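Side-chain contacts in scyllo-inosose 3-dehydrogenase (Thermotoga maritima, PDB 3IP1), which catalyses the NAD(+)-dependent oxidation of scyllo-inosose to 3-dehydro-scyllo-inosose, and so probably serves in myo-inositol breakdown: residues D71-M74 / A75-D78; K369-S372 / M373-P377; V271-V274 / L275-N279. All coordinates share one frame; numbering follows the deposited sequence.

Interaction 1: D71-M74 / A75-D78; sequences DVHM and AQTD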
loop_
_atom_site.group_PDB
_atom_site.type_symbol
_atom_site.label_atom_id
_atom_site.label_comp_id
_atom_site.label_asym_id
_atom_site.label_seq_id
_atom_site.Cartn_x
_atom_site.Cartn_y
_atom_site.Cartn_z
ATOM N N ASP A 71 -3.825 -16.574 -30.737
ATOM C CA ASP A 71 -3.720 -16.721 -32.212
ATOM C C ASP A 71 -4.257 -18.066 -32.665
ATOM O O ASP A 71 -5.067 -18.140 -33.608
ATOM C CB ASP A 71 -2.278 -16.545 -32.693
ATOM C CG ASP A 71 -1.769 -15.137 -32.471
ATOM O OD1 ASP A 71 -2.485 -14.179 -32.874
ATOM O OD2 ASP A 71 -0.667 -14.993 -31.906
ATOM N N VAL A 72 -3.830 -19.122 -31.962
ATOM C CA VAL A 72 -4.333 -20.478 -32.179
ATOM C C VAL A 72 -5.859 -20.505 -32.080
ATOM O O VAL A 72 -6.546 -21.054 -32.953
ATOM C CB VAL A 72 -3.676 -21.466 -31.176
ATOM C CG1 VAL A 72 -4.220 -22.889 -31.329
ATOM C CG2 VAL A 72 -2.161 -21.431 -31.349
ATOM N N HIS A 73 -6.386 -19.850 -31.052
ATOM C CA HIS A 73 -7.820 -19.882 -30.776
ATOM C C HIS A 73 -8.673 -19.033 -31.715
ATOM O O HIS A 73 -9.861 -19.340 -31.921
ATOM C CB HIS A 73 -8.098 -19.565 -29.300
ATOM C CG HIS A 73 -7.588 -20.626 -28.371
ATOM N ND1 HIS A 73 -7.393 -20.417 -27.021
ATOM C CD2 HIS A 73 -7.221 -21.907 -28.610
ATOM C CE1 HIS A 73 -6.938 -21.525 -26.467
ATOM N NE2 HIS A 73 -6.822 -22.445 -27.411
HETATM N N MSE A 74 -8.074 -17.990 -32.293
HETATM C CA MSE A 74 -8.747 -17.235 -33.346
HETATM C C MSE A 74 -8.939 -18.035 -34.637
HETATM O O MSE A 74 -9.916 -17.815 -35.348
HETATM C CB MSE A 74 -8.056 -15.891 -33.612
HETATM C CG MSE A 74 -8.482 -14.762 -32.659
HETATM SE SE MSE A 74 -7.601 -13.068 -33.110
HETATM C CE MSE A 74 -5.815 -13.502 -32.446
ATOM N N ALA A 75 -8.022 -18.975 -34.927
ATOM C CA ALA A 75 -8.071 -19.748 -36.167
ATOM C C ALA A 75 -8.616 -21.167 -35.963
ATOM O O ALA A 75 -8.667 -21.951 -36.911
ATOM C CB ALA A 75 -6.704 -19.813 -36.780
ATOM N N GLN A 76 -8.961 -21.507 -34.720
ATOM C CA GLN A 76 -9.508 -22.811 -34.389
ATOM C C GLN A 76 -11.002 -22.628 -34.199
ATOM O O GLN A 76 -11.437 -21.592 -33.707
ATOM C CB GLN A 76 -8.898 -23.322 -33.096
ATOM C CG GLN A 76 -9.348 -24.718 -32.685
ATOM C CD GLN A 76 -8.447 -25.309 -31.607
ATOM O OE1 GLN A 76 -7.572 -24.630 -31.082
ATOM N NE2 GLN A 76 -8.637 -26.580 -31.302
ATOM N N THR A 77 -11.787 -23.644 -34.550
ATOM C CA THR A 77 -13.249 -23.536 -34.427
ATOM C C THR A 77 -13.884 -24.631 -33.584
ATOM O O THR A 77 -13.310 -25.698 -33.412
ATOM C CB THR A 77 -13.940 -23.590 -35.795
ATOM O OG1 THR A 77 -13.876 -24.930 -36.282
ATOM C CG2 THR A 77 -13.274 -22.643 -36.793
ATOM N N ASP A 78 -15.085 -24.362 -33.081
ATOM C CA ASP A 78 -15.910 -25.423 -32.508
ATOM C C ASP A 78 -16.555 -26.228 -33.633
ATOM O O ASP A 78 -16.290 -25.975 -34.821
ATOM C CB ASP A 78 -16.958 -24.854 -31.557
ATOM C CG ASP A 78 -17.914 -23.891 -32.242
ATOM O OD1 ASP A 78 -18.032 -23.937 -33.497
ATOM O OD2 ASP A 78 -18.545 -23.086 -31.520
HETATM O O HOH W 1 -6.158 -25.141 -28.625
#

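Interaction 2: K369-S372 / M373-P377; sequences KTVS and MEEIP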
loop_
_atom_site.group_PDB
_atom_site.type_symbol
_atom_site.label_atom_id
_atom_site.label_comp_id
_atom_site.label_asym_id
_atom_site.label_seq_id
_atom_site.Cartn_x
_atom_site.Cartn_y
_atom_site.Cartn_z
ATOM N N LYS A 369 10.840 -23.576 -31.071
ATOM C CA LYS A 369 11.182 -23.577 -32.486
ATOM C C LYS A 369 10.983 -22.185 -33.099
ATOM O O LYS A 369 10.038 -21.471 -32.748
ATOM C CB LYS A 369 10.282 -24.593 -33.196
ATOM C CG LYS A 369 10.533 -24.778 -34.661
ATOM C CD LYS A 369 9.451 -25.669 -35.233
ATOM C CE LYS A 369 10.021 -26.999 -35.679
ATOM N NZ LYS A 369 10.217 -26.950 -37.155
ATOM N N THR A 370 11.881 -21.806 -34.009
ATOM C CA THR A 370 11.688 -20.598 -34.812
ATOM C C THR A 370 11.408 -21.008 -36.248
ATOM O O THR A 370 11.940 -22.005 -36.725
ATOM C CB THR A 370 12.882 -19.627 -34.736
ATOM O OG1 THR A 370 14.077 -20.313 -35.101
ATOM C CG2 THR A 370 13.062 -19.087 -33.332
ATOM N N VAL A 371 10.561 -20.242 -36.928
ATOM C CA VAL A 371 10.072 -20.598 -38.256
ATOM C C VAL A 371 9.970 -19.323 -39.097
ATOM O O VAL A 371 10.023 -18.203 -38.557
ATOM C CB VAL A 371 8.668 -21.304 -38.180
ATOM C CG1 VAL A 371 8.701 -22.528 -37.266
ATOM C CG2 VAL A 371 7.583 -20.335 -37.697
ATOM N N SER A 372 9.813 -19.483 -40.404
ATOM C CA SER A 372 9.700 -18.331 -41.289
ATOM C C SER A 372 8.243 -17.861 -41.332
ATOM O O SER A 372 7.345 -18.603 -40.942
ATOM C CB SER A 372 10.166 -18.690 -42.701
ATOM O OG SER A 372 9.242 -19.590 -43.282
HETATM N N MSE A 373 8.024 -16.641 -41.816
HETATM C CA MSE A 373 6.669 -16.106 -41.996
HETATM C C MSE A 373 5.724 -17.075 -42.742
HETATM O O MSE A 373 4.580 -17.305 -42.307
HETATM C CB MSE A 373 6.708 -14.752 -42.694
HETATM C CG MSE A 373 5.332 -14.172 -42.899
HETATM SE SE MSE A 373 5.383 -12.396 -43.666
HETATM C CE MSE A 373 5.954 -12.870 -45.465
ATOM N N GLU A 374 6.215 -17.650 -43.840
ATOM C CA GLU A 374 5.442 -18.602 -44.644
ATOM C C GLU A 374 4.933 -19.795 -43.856
ATOM O O GLU A 374 3.855 -20.306 -44.148
ATOM C CB GLU A 374 6.262 -19.128 -45.836
ATOM C CG GLU A 374 6.862 -18.063 -46.757
ATOM C CD GLU A 374 5.818 -17.173 -47.426
ATOM O OE1 GLU A 374 4.830 -17.716 -47.992
ATOM O OE2 GLU A 374 5.993 -15.925 -47.392
ATOM N N GLU A 375 5.702 -20.247 -42.869
ATOM C CA GLU A 375 5.333 -21.431 -42.109
ATOM C C GLU A 375 4.325 -21.156 -40.994
ATOM O O GLU A 375 3.815 -22.102 -40.380
ATOM C CB GLU A 375 6.575 -22.067 -41.515
ATOM C CG GLU A 375 7.577 -22.559 -42.548
ATOM C CD GLU A 375 8.852 -23.049 -41.885
ATOM O OE1 GLU A 375 8.884 -24.204 -41.395
ATOM O OE2 GLU A 375 9.820 -22.266 -41.833
ATOM N N ILE A 376 4.053 -19.870 -40.731
ATOM C CA ILE A 376 3.173 -19.457 -39.620
ATOM C C ILE A 376 1.760 -20.032 -39.718
ATOM O O ILE A 376 1.269 -20.602 -38.741
ATOM C CB ILE A 376 3.123 -17.907 -39.421
ATOM C CG1 ILE A 376 4.445 -17.379 -38.847
ATOM C CG2 ILE A 376 1.947 -17.488 -38.529
ATOM C CD1 ILE A 376 4.884 -18.000 -37.495
ATOM N N PRO A 377 1.087 -19.878 -40.883
ATOM C CA PRO A 377 -0.273 -20.442 -40.906
ATOM C C PRO A 377 -0.279 -21.938 -40.551
ATOM O O PRO A 377 -1.131 -22.393 -39.793
ATOM C CB PRO A 377 -0.732 -20.190 -42.354
ATOM C CG PRO A 377 0.042 -18.968 -42.772
ATOM C CD PRO A 377 1.387 -19.113 -42.111
#

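Interaction 3: V271-V274 / L275-N279; sequences VEAV and LDYTN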
loop_
_atom_site.group_PDB
_atom_site.type_symbol
_atom_site.label_atom_id
_atom_site.label_comp_id
_atom_site.label_asym_id
_atom_site.label_seq_id
_atom_site.Cartn_x
_atom_site.Cartn_y
_atom_site.Cartn_z
ATOM N N VAL A 271 -2.187 -30.938 -3.139
ATOM C CA VAL A 271 -2.296 -30.376 -1.792
ATOM C C VAL A 271 -1.177 -30.829 -0.849
ATOM O O VAL A 271 -0.488 -29.998 -0.256
ATOM C CB VAL A 271 -3.681 -30.652 -1.170
ATOM C CG1 VAL A 271 -3.688 -30.295 0.331
ATOM C CG2 VAL A 271 -4.772 -29.869 -1.916
ATOM N N GLU A 272 -0.973 -32.138 -0.730
ATOM C CA GLU A 272 0.040 -32.676 0.196
ATOM C C GLU A 272 1.448 -32.294 -0.231
ATOM O O GLU A 272 2.317 -32.045 0.619
ATOM C CB GLU A 272 -0.045 -34.206 0.312
ATOM C CG GLU A 272 -1.420 -34.752 0.674
ATOM C CD GLU A 272 -1.924 -34.297 2.030
ATOM O OE1 GLU A 272 -1.107 -34.035 2.942
ATOM O OE2 GLU A 272 -3.156 -34.218 2.194
ATOM N N ALA A 273 1.672 -32.262 -1.545
ATOM C CA ALA A 273 2.984 -31.942 -2.087
ATOM C C ALA A 273 3.332 -30.489 -1.787
ATOM O O ALA A 273 4.439 -30.205 -1.326
ATOM C CB ALA A 273 3.046 -32.215 -3.605
ATOM N N VAL A 274 2.381 -29.585 -2.032
ATOM C CA VAL A 274 2.586 -28.166 -1.701
ATOM C C VAL A 274 2.841 -27.986 -0.196
ATOM O O VAL A 274 3.783 -27.295 0.189
ATOM C CB VAL A 274 1.399 -27.273 -2.167
ATOM C CG1 VAL A 274 1.451 -25.874 -1.491
ATOM C CG2 VAL A 274 1.389 -27.134 -3.693
ATOM N N LEU A 275 2.011 -28.624 0.639
ATOM C CA LEU A 275 2.182 -28.543 2.087
ATOM C C LEU A 275 3.498 -29.136 2.575
ATOM O O LEU A 275 4.107 -28.617 3.521
ATOM C CB LEU A 275 0.987 -29.132 2.845
ATOM C CG LEU A 275 -0.279 -28.271 2.737
ATOM C CD1 LEU A 275 -1.514 -29.019 3.229
ATOM C CD2 LEU A 275 -0.131 -26.917 3.453
ATOM N N ASP A 276 3.946 -30.203 1.918
ATOM C CA ASP A 276 5.189 -30.852 2.295
ATOM C C ASP A 276 6.359 -29.933 1.947
ATOM O O ASP A 276 7.172 -29.593 2.803
ATOM C CB ASP A 276 5.322 -32.203 1.590
ATOM C CG ASP A 276 6.744 -32.738 1.605
ATOM O OD1 ASP A 276 7.440 -32.564 2.628
ATOM O OD2 ASP A 276 7.177 -33.349 0.598
ATOM N N TYR A 277 6.413 -29.508 0.688
ATOM C CA TYR A 277 7.485 -28.653 0.200
ATOM C C TYR A 277 7.620 -27.332 0.956
ATOM O O TYR A 277 8.727 -26.830 1.119
ATOM C CB TYR A 277 7.276 -28.374 -1.290
ATOM C CG TYR A 277 7.454 -29.592 -2.170
ATOM C CD1 TYR A 277 8.465 -30.524 -1.916
ATOM C CD2 TYR A 277 6.632 -29.790 -3.283
ATOM C CE1 TYR A 277 8.639 -31.644 -2.737
ATOM C CE2 TYR A 277 6.793 -30.896 -4.108
ATOM C CZ TYR A 277 7.792 -31.812 -3.834
ATOM O OH TYR A 277 7.937 -32.900 -4.651
ATOM N N THR A 278 6.497 -26.769 1.405
ATOM C CA THR A 278 6.538 -25.509 2.140
ATOM C C THR A 278 6.586 -25.701 3.665
ATOM O O THR A 278 6.370 -24.749 4.418
ATOM C CB THR A 278 5.349 -24.560 1.777
ATOM O OG1 THR A 278 4.117 -25.151 2.202
ATOM C CG2 THR A 278 5.294 -24.240 0.284
ATOM N N ASN A 279 6.884 -26.926 4.110
ATOM C CA ASN A 279 6.892 -27.287 5.546
ATOM C C ASN A 279 5.633 -26.852 6.294
ATOM O O ASN A 279 5.712 -26.416 7.428
ATOM C CB ASN A 279 8.123 -26.709 6.276
ATOM C CG ASN A 279 9.436 -27.056 5.605
ATOM O OD1 ASN A 279 9.625 -28.158 5.104
ATOM N ND2 ASN A 279 10.366 -26.112 5.614
#

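Interaction 1: D71-M74 / A75-D78
His73 and Gln76 run side by side as helix 69-75 gives way to loop, pointing the same way, with one water joining their polar ends. The water donates a hydrogen bond to Gln76 OE1 at 2.9 Å and meets His73 NE2 at 3.0 Å, lying in the plane of the imidazole at its edge. Gln76 OE1 itself also comes to the ring edge, 3.7 Å from His73 CD2. Amide and ring are not coplanar: their planes stand 49° apart. The same OE1 sits 3.8 Å from Val72 CG1, so the amide oxygen touches both a valine methyl and the imidazole edge. It gets there because CG of Gln76 swings anti to the backbone N (chi1 -177°) and the chain then stays extended, which carries the amide out beside the ring.

Behind these side chains the last helical turn is closing. Ala75 N bonds to Val72 O at 3.2 Å and adds a weak bond to Asp71 O at 3.3 Å. Further out, Met74, a selenomethionine here, and Ala75 pack on Leu8 of strand 3-12, and backbone bonds tie His73 to Tyr85 and Gln76 to Leu84. Asp71 takes the backbone N of Cys68 on OD2.

His73 is assigned by similarity to a charge relay with Ser70, so this turn places a probable active-site histidine just downstream of zinc ligand Cys68 in the GroES-like catalytic domain of a zinc-containing alcohol dehydrogenase.

Interaction 2: K369-S372 / M373-P377
Ser372 and Glu375 hold the turn between strand and helix in a beta-alpha-beta unit, in which strand 369-371 leads through helix 376-382 to its parallel partner, strand 392-395. Ser372 is the residue most enclosed by this local contact, and it meets Glu375 at three points.

Two of them share one carboxylate oxygen. Ser372 N points almost straight at Glu375 OE2, 3.1 Å away with an N-H...O angle of 172°, and meets that oxygen from above the carboxylate plane. Ser372 OG donates to the anti lone pair of Glu375 OE2, 3.1 Å away, on the side away from the other carboxylate oxygen. The serine hydroxyl sits between its own backbone N and carbonyl carbon (chi1 69°), which brings OG and N to bear on the same acceptor. Two donors on OE2 would probably favour the ionised carboxylate. The third point runs the other way: Glu375 N donates to Ser372 O at 3.0 Å, closing the turn that leads into helix 376-382.

Val371 supplies the apolar side. Its CB lies alongside the glutamate, 3.9 Å from Glu375 OE2 and 4.0 Å from Glu375 CB, while its CG2 reaches Ile376 CD1, the two side chains crossing at about a right angle. Val371 also rests on Val392, and Ile376 on Met394, both of strand 392-395, so the turn packs against the strand that closes the unit. Met373, a selenomethionine, and Ile376 also touch Val6 of strand 3-12, and Glu374 forms a salt bridge with Arg4 there. The tightest apolar touch within the turn is methyl on methyl, Val371 CG2 to Ile376 CD1 at 3.6 Å.

Interaction 3: V271-V274 / L275-N279
Val274 and Thr278 meet through one carbonyl oxygen gripped twice. Thr278 N and Thr278 OG1 each donate to Val274 O at 3.0 Å, arriving from opposite faces of the carbonyl plane. With chi1 at 66° the threonine hydroxyl turns back toward the preceding turn. Beyond the helix, the same OG1 takes the backbone N of Gly282. Three ordinary helical bonds precede this one: Leu275 N to Val271 O, Asp276 N to Glu272 O, and Tyr277 N to Ala273 O.

Apolar contacts follow the same one-turn spacing. Val271 and Leu275 lie side by side, pointing the same way, with Val271 CG1 3.8 Å from Leu275 CD1; both touch Arg306 of helix 293-306. Two residues further along, the Tyr277 ring meets the main chain obliquely: its CD2 comes within 3.0 Å of Ala273 O, while CE2 is 4.0 Å from Ala273 CB. The ring then stacks with His261, and Val274 packs inward on Val218 and Ile263 of the parallel sheet.

Glu272 forms a salt bridge with Arg306, and Tyr277 O accepts from Lys240 NZ.

The chain leaves the helix at Thr278, and Asn279, with positive phi, is the C-prime residue of a Schellman motif in which Asn279 N bonds to Asp276 O at 3.0 Å and Gly280 N bonds to Leu275 O. The whole is the C-terminal end of helix 270-277, packed on the parallel sheet of the Rossmann-type NAD-binding domain.

Interactions 1 and 2 are neighbours in the catalytic half of the subunit, their centres about 17 Å apart and nearest atoms about 7 Å apart without touching; both pack on strand 3-12. Interaction 1 is the closer to the catalytic metal site, where the side chain of Asp71 comes about 6 Å from a bound cadmium ion. In interaction 2, the side chain of Ile376 stays about 13 Å from cadmium. Interaction 3 stands apart: its centre is about 37 Å from that of interaction 1 and about 42 Å from that of interaction 2. It belongs instead to the cofactor-binding half, with the side chains of Val274 and Glu245, a probable NAD(+) ligand, about 12 Å apart. All three are local contacts where a helix starts or stops.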